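Local coordinates for proline dehydrogenase (Deinococcus radiodurans, PDB 4H6Q), which is a flavin-dependent enzyme that oxidises L-proline to delta-1-pyrroline-5-carboxylate, passing the electrons to a quinone in the first step of proline breakdown to glutamate, at residues 138-141 with 142-145; 113-116 with 117-121; 99-103 with 104-108; 195-198 with 199-203. One frame throughout, in Å; residues are numbered along the deposited sequence.

How the contacts relate
All four contacts are short-range turns in the loops and helix starts of a beta8-alpha8 barrel, and they differ in burial and in chemistry. Contact 3 is fully buried and holds the substrate-binding Lys-100. Contacts 1 and 2 are partly buried: contact 1 carries Met-138, which pairs with the flavin, whereas contact 2 begins helix 115-129 with a charged pair, Glu-113 and Arg-121, alongside. Contact 4 lies at the surface, apart from Ala-202. Side-chain carboxylates cap or turn the backbone in contacts 1 and 2, while a backbone carbonyl taking two N-H groups does so in contacts 3 and 4. Contact 3 touches contacts 1 and 2, through Glu-139 to Ser-102 and Asp-114 to Gly-107, and His-141 meets Glu-197 of contact 4.

Contact 1 of 4, residues 138-141 with 142-145; sequences MEDH and TRVD. With FAD (flavin-adenine dinucleotide), chain C.
Asp-140 takes hold of Thr-142 twice through one carboxylate oxygen. Its CG sits between the backbone N and the carbonyl carbon (chi1 68°), which brings OD1 round to Thr-142, two residues ahead. Thr-142 OG1 donates to Asp-140 OD1 over 2.6 Å from the syn side, close to the carboxylate plane; Thr-142 N reaches Asp-140 OD1 at 3.2 Å from well above that plane. This second bond closes an Asx turn, and Arg-143 N adds a 3.0 Å bond to Asp-140 O. An aspartate two residues before a threonine suits this spot, short enough for one oxygen to meet both hydroxyl and N-H, where the loop after barrel strand 133-136 coils through a 3-10 turn into helix 144-158 and the flavin rests against the loop's beginning. There FAD N3 donates to Met-138 O at 2.8 Å, nearly straight, and Met-138 N gives a more bent bond to FAD O4. The methionine side chain, folded at chi2 and chi3 (64° and 70°), lays SD 3.9 Å from Val-144 CG2 at about a right angle. Thr-142 CG2 makes a CH-pi contact over one face of the His-141 ring, 4.1 Å from its centroid, while His-141 ND1 bonds to Glu-197. Arg-143 runs extended past Asp-140, its NH1 bonded to Gln-106. A water in the guanidinium plane accepts from Arg-143 NE at 2.7 Å and donates to Asp-140 OD2, bridging the two charges.

Contact 2 of 4, residues 113-116 with 117-121; sequences EDLG and LTNAR
With CG turned opposite the backbone N (chi1 -174°), Asp-114 folds its carboxylate over the first turn of helix 115-129 towards Leu-117. Glu-113 instead has CG beside its backbone N (chi1 -64°) and extends beyond it, crossing Arg-121 at about a right angle. Asp-114 OD2 accepts from Leu-117 N at 3.1 Å through its anti lone pair, while OD1 takes the N-H of Gly-107, so the carboxylate ties the helix to the preceding loop. An alanine in place of Asp-114 would take both oxygens away, and the N-H groups of Leu-117 and Gly-107 would probably be left without their acceptor. Asp-114 O receives Thr-118 N at 3.0 Å, beginning the helical ladder that Leu-115 O continues to Asn-119 N at 2.9 Å and Gly-116 O to Ala-120 N at 2.8 Å. Glycine suits position 116, since a beta carbon there would lie about 3.0 Å from Asp-114 OD2. Glu-113 OE2 and Arg-121 NH1 form a long, weak salt bridge at 3.4 Å; Arg-121 NE has a second acidic partner in Glu-157. Leu-117 CD2 lies 3.5 Å above the guanidinium plane of Arg-121, towards its rim. On another side, Leu-115 CD1 packs beside Asn-119 ND2, which donates to Val-104 O, and the leucine also touches helix 71-90. An aspartate one residue before the helix, bonded to the N-H three positions on, is a classic N-cap.

Contact 3 of 4, residues 99-103 with 104-108; sequences IKLSS and VGQGK. With TFB (tetrahydrofuran-2-carboxylic acid), chain D.
The loop leaving the C-terminal end of barrel strand 96-99 carries the substrate-binding Lys-100 and then coils back on itself, Leu-101 packing against Val-104 and Gln-106. Lys-100 runs extended until chi4 (58°), where it bends and brings NZ to 2.9 Å from OXT of the bound tetrahydrofuran-2-carboxylate, a proline analogue; NZ also makes a weak bond to the ring oxygen OA and a salt bridge with Asp-137. A long, positively charged chain suits a place from which an amino-acid carboxylate must be reached. Behind it, Lys-100 O is held by Ser-103 N and by Ser-103 OG at 2.7 Å, the hydroxyl lying in the carbonyl plane. A Ser-103 chi1 of 69° puts OG between backbone N and carbonyl carbon, facing back along the coil. An alanine at Ser-103 would remove that hydroxyl, and Lys-100 O would probably be left with the backbone bond alone, the lysine's base less firmly set. Leu-101 O in turn accepts Val-104 N and Gln-106 N, each at 3.1 Å, from opposite faces of its plane. Leu-101 CD2 meets Val-104 CG2 at 3.9 Å, and Leu-101 CD1 lies 3.5 Å from Gln-106 NE2, where leucine and glutamine cross at about a right angle. The amide is held by Arg-143 at OE1 and by Gln-150 and Thr-147 at NE2. With Gly-105 at a positive phi, where a beta carbon would jam against the preceding carbonyl oxygen, the Gln-106 to Leu-101 bond closes a pi-turn, and a type II beta turn from Gly-105 to Lys-108 follows.

Contact 4 of 4, residues 195-198 with 199-203; sequences YLEP and ATVAY
Pro-198 O is the hub of a tight turn in the loop between barrel strand 188-191 and helix 206-222, taking the N-H groups of both Val-201 and Ala-202 at 2.9 Å. The two donors approach differently: Ala-202 N lies in the carbonyl plane, with a C=O...N angle of 160°, whereas Val-201 N comes from well above it. A beta turn thus sits inside a one-residue-longer alpha turn. Proline suits the first position, where its own nitrogen has no proton to spend and its ring offers a stiff apolar surface. Pro-198 CG rests 3.9 Å from Val-201 CG2 and 3.8 Å from Thr-200 OG1. Val-201 sends its other branch elsewhere: CG1 stands anti to the backbone N (chi1 162°) and meets Glu-197 OE1 at 3.7 Å. Beside it Glu-197 CB and Ala-202 CB touch, a place where the smallness of alanine lets the two arms of the turn come close. Further out, the bend of Glu-197 at chi2 (-74°) curls its carboxylate back, within reach of its partner His-141. Tyr-172 holds the turn from outside, its hydroxyl bonded to Ala-199 O and its backbone to Val-201, while Tyr-195 at the start of the segment touches the flavin cofactor. Across the mouth of the turn, one water donates to Glu-197 O at 2.9 Å and to Ala-202 O at 2.8 Å.

Contact 1 of 4, residues 138-141 with 142-145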
loop_
_atom_site.group_PDB
_atom_site.type_symbol
_atom_site.label_atom_id
_atom_site.label_comp_id
_atom_site.label_asym_id
_atom_site.label_seq_id
_atom_site.Cartn_x
_atom_site.Cartn_y
_atom_site.Cartn_z
ATOM N N MET A 138 -3.818 -2.012 4.823
ATOM C CA MET A 138 -4.988 -2.417 5.596
ATOM C C MET A 138 -5.651 -3.653 5.001
ATOM O O MET A 138 -6.004 -3.672 3.808
ATOM C CB MET A 138 -6.000 -1.277 5.760
ATOM C CG MET A 138 -7.049 -1.571 6.866
ATOM S SD MET A 138 -6.336 -1.705 8.541
ATOM C CE MET A 138 -5.876 -0.027 8.890
ATOM N N GLU A 139 -5.788 -4.713 5.800
ATOM C CA GLU A 139 -6.385 -5.953 5.363
ATOM C C GLU A 139 -7.876 -5.975 5.707
ATOM O O GLU A 139 -8.507 -4.907 5.700
ATOM C CB GLU A 139 -5.552 -7.148 5.899
ATOM C CG GLU A 139 -4.072 -7.046 5.400
ATOM C CD GLU A 139 -3.230 -8.225 5.826
ATOM O OE1 GLU A 139 -2.550 -8.131 6.889
ATOM O OE2 GLU A 139 -3.254 -9.263 5.104
ATOM N N ASP A 140 -8.475 -7.138 5.958
ATOM C CA ASP A 140 -9.933 -7.174 6.128
ATOM C C ASP A 140 -10.348 -6.601 7.505
ATOM O O ASP A 140 -9.490 -6.283 8.334
ATOM C CB ASP A 140 -10.404 -8.626 6.058
ATOM C CG ASP A 140 -9.917 -9.420 7.246
ATOM O OD1 ASP A 140 -10.660 -9.615 8.217
ATOM O OD2 ASP A 140 -8.712 -9.789 7.255
ATOM N N HIS A 141 -11.655 -6.427 7.742
ATOM C CA HIS A 141 -12.093 -5.577 8.862
ATOM C C HIS A 141 -11.705 -6.106 10.241
ATOM O O HIS A 141 -11.648 -5.316 11.208
ATOM C CB HIS A 141 -13.601 -5.251 8.797
ATOM C CG HIS A 141 -14.479 -6.318 9.383
ATOM N ND1 HIS A 141 -15.111 -7.286 8.615
ATOM C CD2 HIS A 141 -14.847 -6.568 10.669
ATOM C CE1 HIS A 141 -15.826 -8.076 9.406
ATOM N NE2 HIS A 141 -15.666 -7.676 10.657
ATOM N N THR A 142 -11.479 -7.428 10.340
ATOM C CA THR A 142 -11.088 -8.038 11.606
ATOM C C THR A 142 -9.713 -7.628 12.098
ATOM O O THR A 142 -9.382 -7.887 13.251
ATOM C CB THR A 142 -11.182 -9.591 11.572
ATOM O OG1 THR A 142 -10.100 -10.099 10.750
ATOM C CG2 THR A 142 -12.584 -10.058 11.042
ATOM N N ARG A 143 -8.926 -6.977 11.238
ATOM C CA ARG A 143 -7.542 -6.615 11.579
ATOM C C ARG A 143 -7.371 -5.110 11.782
ATOM O O ARG A 143 -6.274 -4.643 12.059
ATOM C CB ARG A 143 -6.571 -7.154 10.506
ATOM C CG ARG A 143 -6.422 -8.698 10.633
ATOM C CD ARG A 143 -5.565 -9.290 9.519
ATOM N NE ARG A 143 -5.478 -10.752 9.705
ATOM C CZ ARG A 143 -4.519 -11.382 10.377
ATOM N NH1 ARG A 143 -3.518 -10.703 10.939
ATOM N NH2 ARG A 143 -4.539 -12.699 10.443
ATOM N N VAL A 144 -8.441 -4.324 11.615
ATOM C CA VAL A 144 -8.316 -2.846 11.666
ATOM C C VAL A 144 -7.908 -2.356 13.055
ATOM O O VAL A 144 -6.956 -1.564 13.165
ATOM C CB VAL A 144 -9.636 -2.142 11.224
ATOM C CG1 VAL A 144 -9.505 -0.628 11.406
ATOM C CG2 VAL A 144 -9.988 -2.508 9.784
ATOM N N ASP A 145 -8.557 -2.829 14.127
ATOM C CA ASP A 145 -8.204 -2.336 15.466
ATOM C C ASP A 145 -6.756 -2.607 15.813
ATOM O O ASP A 145 -6.022 -1.697 16.245
ATOM C CB ASP A 145 -9.150 -2.947 16.526
ATOM C CG ASP A 145 -10.546 -2.337 16.457
ATOM O OD1 ASP A 145 -11.553 -3.061 16.359
ATOM O OD2 ASP A 145 -10.643 -1.124 16.510
HETATM P PA FAD C . -12.837 1.387 -8.951
HETATM O O1A FAD C . -14.098 2.227 -8.719
HETATM O O2A FAD C . -12.868 -0.030 -8.549
HETATM O O5B FAD C . -12.329 1.393 -10.364
HETATM C C5B FAD C . -12.127 2.623 -11.041
HETATM C C4B FAD C . -11.616 2.446 -12.455
HETATM O O4B FAD C . -10.250 2.111 -12.372
HETATM C C3B FAD C . -12.228 1.311 -13.193
HETATM O O3B FAD C . -13.482 1.598 -13.789
HETATM C C2B FAD C . -11.156 1.001 -14.167
HETATM O O2B FAD C . -11.070 1.969 -15.190
HETATM C C1B FAD C . -9.942 1.111 -13.301
HETATM N N9A FAD C . -9.605 -0.123 -12.591
HETATM C C8A FAD C . -9.544 -0.299 -11.210
HETATM N N7A FAD C . -9.197 -1.545 -10.887
HETATM C C5A FAD C . -8.982 -2.221 -12.084
HETATM C C6A FAD C . -8.617 -3.517 -12.401
HETATM N N6A FAD C . -8.336 -4.483 -11.388
HETATM N N1A FAD C . -8.518 -3.848 -13.698
HETATM C C2A FAD C . -8.760 -2.964 -14.686
HETATM N N3A FAD C . -9.125 -1.696 -14.440
HETATM C C4A FAD C . -9.222 -1.326 -13.167
HETATM N N1 FAD C . -7.350 -1.587 -0.523
HETATM C C2 FAD C . -7.237 -2.151 0.710
HETATM O O2 FAD C . -8.326 -2.669 1.227
HETATM N N3 FAD C . -6.062 -2.175 1.411
HETATM C C4 FAD C . -4.900 -1.621 0.888
HETATM O O4 FAD C . -3.747 -1.671 1.585
HETATM C C4X FAD C . -4.965 -1.007 -0.440
HETATM N N5 FAD C . -3.852 -0.443 -1.008
HETATM C C5X FAD C . -4.000 0.151 -2.242
HETATM C C6 FAD C . -2.882 0.747 -2.847
HETATM C C7 FAD C . -3.016 1.391 -4.104
HETATM C C7M FAD C . -1.802 2.042 -4.763
HETATM C C8 FAD C . -4.286 1.419 -4.728
HETATM C C8M FAD C . -4.474 2.098 -6.058
HETATM C C9 FAD C . -5.389 0.789 -4.131
HETATM C C9A FAD C . -5.256 0.181 -2.897
HETATM N N10 FAD C . -6.390 -0.411 -2.308
HETATM C C10 FAD C . -6.247 -1.016 -1.084
HETATM C "C1'" FAD C . -7.704 -0.364 -2.929
HETATM C "C2'" FAD C . -8.151 -1.578 -3.682
HETATM O "O2'" FAD C . -6.971 -2.164 -4.220
HETATM C "C3'" FAD C . -9.250 -0.893 -4.530
HETATM O "O3'" FAD C . -10.552 -1.022 -4.042
HETATM C "C4'" FAD C . -9.232 -1.117 -5.991
HETATM O "O4'" FAD C . -7.991 -0.670 -6.406
HETATM C "C5'" FAD C . -10.358 -0.308 -6.618
HETATM O "O5'" FAD C . -9.826 0.481 -7.637
HETATM P P FAD C . -10.160 2.030 -7.786
HETATM O O1P FAD C . -10.052 2.952 -6.533
HETATM O O2P FAD C . -9.421 2.398 -9.101
HETATM O O3P FAD C . -11.696 2.132 -8.272
HETATM O O HOH W 1 -7.842 -11.780 8.822
HETATM O O HOH W 2 -10.771 -4.814 13.948
#

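Contact 2 of 4, residues 113-116 with 117-121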
loop_
_atom_site.group_PDB
_atom_site.type_symbol
_atom_site.label_atom_id
_atom_site.label_comp_id
_atom_site.label_asym_id
_atom_site.label_seq_id
_atom_site.Cartn_x
_atom_site.Cartn_y
_atom_site.Cartn_z
ATOM N N GLU A 113 5.160 -11.155 23.076
ATOM C CA GLU A 113 4.931 -9.969 22.239
ATOM C C GLU A 113 4.327 -10.409 20.949
ATOM O O GLU A 113 4.584 -11.521 20.502
ATOM C CB GLU A 113 6.253 -9.301 21.922
ATOM C CG GLU A 113 6.979 -8.758 23.109
ATOM C CD GLU A 113 8.263 -8.095 22.657
ATOM O OE1 GLU A 113 9.241 -8.839 22.388
ATOM O OE2 GLU A 113 8.276 -6.848 22.526
ATOM N N ASP A 114 3.555 -9.532 20.314
ATOM C CA ASP A 114 3.006 -9.863 19.007
ATOM C C ASP A 114 4.102 -9.969 17.962
ATOM O O ASP A 114 4.913 -9.044 17.789
ATOM C CB ASP A 114 2.003 -8.785 18.600
ATOM C CG ASP A 114 1.276 -9.118 17.315
ATOM O OD1 ASP A 114 0.160 -9.686 17.399
ATOM O OD2 ASP A 114 1.844 -8.852 16.228
ATOM N N LEU A 115 4.143 -11.095 17.262
ATOM C CA LEU A 115 5.214 -11.351 16.279
ATOM C C LEU A 115 5.179 -10.396 15.085
ATOM O O LEU A 115 6.231 -10.001 14.552
ATOM C CB LEU A 115 5.063 -12.784 15.748
ATOM C CG LEU A 115 6.141 -13.313 14.782
ATOM C CD1 LEU A 115 7.556 -13.149 15.367
ATOM C CD2 LEU A 115 5.860 -14.754 14.352
ATOM N N GLY A 116 3.984 -9.980 14.652
ATOM C CA GLY A 116 3.856 -8.938 13.647
ATOM C C GLY A 116 4.511 -7.635 14.081
ATOM O O GLY A 116 5.214 -6.986 13.284
ATOM N N LEU A 117 4.277 -7.236 15.327
ATOM C CA LEU A 117 4.886 -6.023 15.845
ATOM C C LEU A 117 6.415 -6.163 15.920
ATOM O O LEU A 117 7.155 -5.256 15.515
ATOM C CB LEU A 117 4.325 -5.682 17.220
ATOM C CG LEU A 117 4.822 -4.373 17.872
ATOM C CD1 LEU A 117 4.318 -3.203 17.065
ATOM C CD2 LEU A 117 4.306 -4.247 19.300
ATOM N N THR A 118 6.921 -7.285 16.417
ATOM C CA THR A 118 8.374 -7.340 16.476
ATOM C C THR A 118 9.007 -7.448 15.093
ATOM O O THR A 118 10.052 -6.806 14.886
ATOM C CB THR A 118 8.911 -8.450 17.337
ATOM O OG1 THR A 118 8.531 -9.685 16.743
ATOM C CG2 THR A 118 8.334 -8.377 18.735
ATOM N N ASN A 119 8.382 -8.115 14.125
ATOM C CA ASN A 119 8.959 -8.117 12.779
ATOM C C ASN A 119 8.816 -6.758 12.130
ATOM O O ASN A 119 9.739 -6.325 11.408
ATOM C CB ASN A 119 8.309 -9.206 11.912
ATOM C CG ASN A 119 8.911 -10.586 12.208
ATOM O OD1 ASN A 119 10.119 -10.717 12.461
ATOM N ND2 ASN A 119 8.065 -11.641 12.193
ATOM N N ALA A 120 7.682 -6.071 12.338
ATOM C CA ALA A 120 7.537 -4.729 11.750
ATOM C C ALA A 120 8.589 -3.762 12.291
ATOM O O ALA A 120 9.113 -2.919 11.540
ATOM C CB ALA A 120 6.136 -4.169 11.998
ATOM N N ARG A 121 8.931 -3.874 13.565
ATOM C CA ARG A 121 10.002 -3.047 14.120
ATOM C C ARG A 121 11.309 -3.237 13.363
ATOM O O ARG A 121 12.021 -2.263 13.059
ATOM C CB ARG A 121 10.225 -3.376 15.600
ATOM C CG ARG A 121 9.179 -2.772 16.521
ATOM C CD ARG A 121 9.368 -3.307 17.923
ATOM N NE ARG A 121 8.484 -2.600 18.839
ATOM C CZ ARG A 121 7.924 -3.142 19.908
ATOM N NH1 ARG A 121 8.131 -4.416 20.177
ATOM N NH2 ARG A 121 7.127 -2.417 20.679
HETATM O O HOH W 3 7.522 -11.450 19.206
HETATM O O HOH W 4 6.226 -5.650 22.168
#

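Contact 3 of 4, residues 99-103 with 104-108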
loop_
_atom_site.group_PDB
_atom_site.type_symbol
_atom_site.label_atom_id
_atom_site.label_comp_id
_atom_site.label_asym_id
_atom_site.label_seq_id
_atom_site.Cartn_x
_atom_site.Cartn_y
_atom_site.Cartn_z
ATOM N N ILE A 99 3.891 -3.388 3.528
ATOM C CA ILE A 99 3.763 -4.734 4.099
ATOM C C ILE A 99 2.351 -4.953 4.588
ATOM O O ILE A 99 1.663 -4.031 5.057
ATOM C CB ILE A 99 4.778 -5.001 5.243
ATOM C CG1 ILE A 99 4.540 -4.099 6.464
ATOM C CG2 ILE A 99 6.227 -4.841 4.699
ATOM C CD1 ILE A 99 5.467 -4.415 7.659
ATOM N N LYS A 100 1.918 -6.222 4.514
ATOM C CA LYS A 100 0.695 -6.699 5.172
ATOM C C LYS A 100 1.107 -7.339 6.481
ATOM O O LYS A 100 1.937 -8.264 6.498
ATOM C CB LYS A 100 0.011 -7.763 4.280
ATOM C CG LYS A 100 -0.748 -7.084 3.130
ATOM C CD LYS A 100 -1.277 -8.109 2.149
ATOM C CE LYS A 100 -2.154 -7.445 1.086
ATOM N NZ LYS A 100 -1.485 -6.385 0.285
ATOM N N LEU A 101 0.584 -6.865 7.608
ATOM C CA LEU A 101 1.073 -7.427 8.860
ATOM C C LEU A 101 0.711 -8.932 9.038
ATOM O O LEU A 101 1.348 -9.654 9.812
ATOM C CB LEU A 101 0.625 -6.593 10.061
ATOM C CG LEU A 101 1.369 -5.227 10.148
ATOM C CD1 LEU A 101 0.651 -4.278 11.077
ATOM C CD2 LEU A 101 2.835 -5.394 10.543
ATOM N N SER A 102 -0.326 -9.415 8.326
ATOM C CA SER A 102 -0.611 -10.851 8.350
ATOM C C SER A 102 0.481 -11.685 7.667
ATOM O O SER A 102 0.522 -12.911 7.848
ATOM C CB SER A 102 -1.941 -11.145 7.656
ATOM O OG SER A 102 -1.777 -11.116 6.248
ATOM N N SER A 103 1.382 -11.064 6.903
ATOM C CA SER A 103 2.513 -11.795 6.330
ATOM C C SER A 103 3.659 -11.942 7.294
ATOM O O SER A 103 4.537 -12.794 7.078
ATOM C CB SER A 103 3.039 -11.170 5.052
ATOM O OG SER A 103 3.674 -9.922 5.291
ATOM N N VAL A 104 3.649 -11.175 8.405
ATOM C CA VAL A 104 4.802 -11.193 9.302
ATOM C C VAL A 104 4.429 -11.505 10.749
ATOM O O VAL A 104 5.220 -11.300 11.672
ATOM C CB VAL A 104 5.631 -9.895 9.176
ATOM C CG1 VAL A 104 6.266 -9.838 7.802
ATOM C CG2 VAL A 104 4.813 -8.632 9.477
ATOM N N GLY A 105 3.216 -12.049 10.938
ATOM C CA GLY A 105 2.873 -12.650 12.214
ATOM C C GLY A 105 1.879 -11.954 13.107
ATOM O O GLY A 105 1.727 -12.356 14.257
ATOM N N GLN A 106 1.199 -10.918 12.607
ATOM C CA GLN A 106 0.190 -10.241 13.393
ATOM C C GLN A 106 -0.834 -11.183 13.985
ATOM O O GLN A 106 -1.444 -11.949 13.269
ATOM C CB GLN A 106 -0.510 -9.208 12.508
ATOM C CG GLN A 106 -1.504 -8.318 13.285
ATOM C CD GLN A 106 -2.238 -7.401 12.365
ATOM O OE1 GLN A 106 -2.994 -7.853 11.481
ATOM N NE2 GLN A 106 -2.021 -6.102 12.513
ATOM N N GLY A 107 -1.009 -11.111 15.299
ATOM C CA GLY A 107 -1.973 -11.956 15.976
ATOM C C GLY A 107 -1.319 -13.157 16.608
ATOM O O GLY A 107 -2.015 -13.872 17.361
ATOM N N LYS A 108 -0.050 -13.430 16.362
ATOM C CA LYS A 108 0.643 -14.546 16.986
ATOM C C LYS A 108 1.580 -14.017 18.064
ATOM O O LYS A 108 2.230 -13.004 17.900
ATOM C CB LYS A 108 1.475 -15.295 15.934
ATOM C CG LYS A 108 0.648 -15.784 14.743
ATOM C CD LYS A 108 1.514 -16.411 13.663
ATOM C CE LYS A 108 0.661 -16.835 12.480
ATOM N NZ LYS A 108 -0.329 -17.904 12.831
HETATM O OA TFB D . -3.628 -3.952 -0.931
HETATM C CA TFB D . -4.356 -4.274 -2.110
HETATM C C TFB D . -4.269 -5.757 -2.405
HETATM O OB TFB D . -5.063 -6.255 -3.246
HETATM C CB TFB D . -3.746 -3.514 -3.210
HETATM C CG TFB D . -2.393 -3.247 -2.737
HETATM C CD TFB D . -2.395 -3.318 -1.260
HETATM O OXT TFB D . -3.414 -6.520 -1.821
#

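Contact 4 of 4, residues 195-198 with 199-203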
loop_
_atom_site.group_PDB
_atom_site.type_symbol
_atom_site.label_atom_id
_atom_site.label_comp_id
_atom_site.label_asym_id
_atom_site.label_seq_id
_atom_site.Cartn_x
_atom_site.Cartn_y
_atom_site.Cartn_z
ATOM N N TYR A 195 -11.657 -5.902 -0.044
ATOM C CA TYR A 195 -12.136 -7.187 0.507
ATOM C C TYR A 195 -13.658 -7.322 0.432
ATOM O O TYR A 195 -14.363 -6.350 0.140
ATOM C CB TYR A 195 -11.624 -7.364 1.951
ATOM C CG TYR A 195 -10.114 -7.363 2.004
ATOM C CD1 TYR A 195 -9.375 -8.544 1.805
ATOM C CD2 TYR A 195 -9.420 -6.186 2.213
ATOM C CE1 TYR A 195 -7.982 -8.536 1.825
ATOM C CE2 TYR A 195 -8.043 -6.177 2.219
ATOM C CZ TYR A 195 -7.332 -7.342 2.048
ATOM O OH TYR A 195 -5.959 -7.260 2.053
ATOM N N LEU A 196 -14.153 -8.525 0.657
ATOM C CA LEU A 196 -15.593 -8.796 0.675
ATOM C C LEU A 196 -16.098 -8.503 2.059
ATOM O O LEU A 196 -15.668 -9.167 3.027
ATOM C CB LEU A 196 -15.842 -10.267 0.318
ATOM C CG LEU A 196 -17.273 -10.723 0.155
ATOM C CD1 LEU A 196 -17.911 -9.987 -1.043
ATOM C CD2 LEU A 196 -17.287 -12.259 -0.004
ATOM N N GLU A 197 -16.957 -7.500 2.196
ATOM C CA GLU A 197 -17.424 -7.031 3.532
ATOM C C GLU A 197 -18.940 -6.843 3.572
ATOM O O GLU A 197 -19.534 -6.311 2.623
ATOM C CB GLU A 197 -16.720 -5.728 3.931
ATOM C CG GLU A 197 -15.199 -5.824 4.065
ATOM C CD GLU A 197 -14.745 -6.552 5.324
ATOM O OE1 GLU A 197 -15.599 -7.061 6.095
ATOM O OE2 GLU A 197 -13.527 -6.630 5.546
ATOM N N PRO A 198 -19.580 -7.263 4.675
ATOM C CA PRO A 198 -21.050 -7.220 4.787
ATOM C C PRO A 198 -21.561 -5.817 5.117
ATOM O O PRO A 198 -20.765 -4.965 5.515
ATOM C CB PRO A 198 -21.345 -8.209 5.933
ATOM C CG PRO A 198 -20.087 -8.037 6.809
ATOM C CD PRO A 198 -18.953 -7.911 5.834
ATOM N N ALA A 199 -22.857 -5.583 4.887
ATOM C CA ALA A 199 -23.477 -4.285 5.063
ATOM C C ALA A 199 -23.458 -3.808 6.502
ATOM O O ALA A 199 -23.730 -2.631 6.755
ATOM C CB ALA A 199 -24.929 -4.305 4.531
ATOM N N THR A 200 -23.152 -4.681 7.458
ATOM C CA THR A 200 -22.983 -4.192 8.835
ATOM C C THR A 200 -21.643 -3.480 9.037
ATOM O O THR A 200 -21.458 -2.793 10.035
ATOM C CB THR A 200 -23.083 -5.330 9.842
ATOM O OG1 THR A 200 -22.126 -6.326 9.470
ATOM C CG2 THR A 200 -24.517 -5.948 9.849
ATOM N N VAL A 201 -20.728 -3.640 8.080
ATOM C CA VAL A 201 -19.327 -3.160 8.202
ATOM C C VAL A 201 -19.020 -2.129 7.144
ATOM O O VAL A 201 -18.273 -1.156 7.391
ATOM C CB VAL A 201 -18.369 -4.410 8.025
ATOM C CG1 VAL A 201 -16.962 -4.083 7.712
ATOM C CG2 VAL A 201 -18.522 -5.407 9.244
ATOM N N ALA A 202 -19.529 -2.365 5.936
ATOM C CA ALA A 202 -19.201 -1.568 4.763
ATOM C C ALA A 202 -20.418 -1.080 4.024
ATOM O O ALA A 202 -21.388 -1.815 3.880
ATOM C CB ALA A 202 -18.348 -2.356 3.834
ATOM N N TYR A 203 -20.346 0.143 3.507
ATOM C CA TYR A 203 -21.421 0.727 2.687
ATOM C C TYR A 203 -21.727 -0.153 1.461
ATOM O O TYR A 203 -20.830 -0.407 0.659
ATOM C CB TYR A 203 -20.970 2.076 2.132
ATOM C CG TYR A 203 -20.837 3.190 3.122
ATOM C CD1 TYR A 203 -21.969 3.823 3.606
ATOM C CD2 TYR A 203 -19.581 3.648 3.547
ATOM C CE1 TYR A 203 -21.885 4.878 4.491
ATOM C CE2 TYR A 203 -19.482 4.707 4.474
ATOM C CZ TYR A 203 -20.648 5.296 4.943
ATOM O OH TYR A 203 -20.563 6.348 5.843
HETATM O O HOH W 5 -21.302 -4.097 2.222
#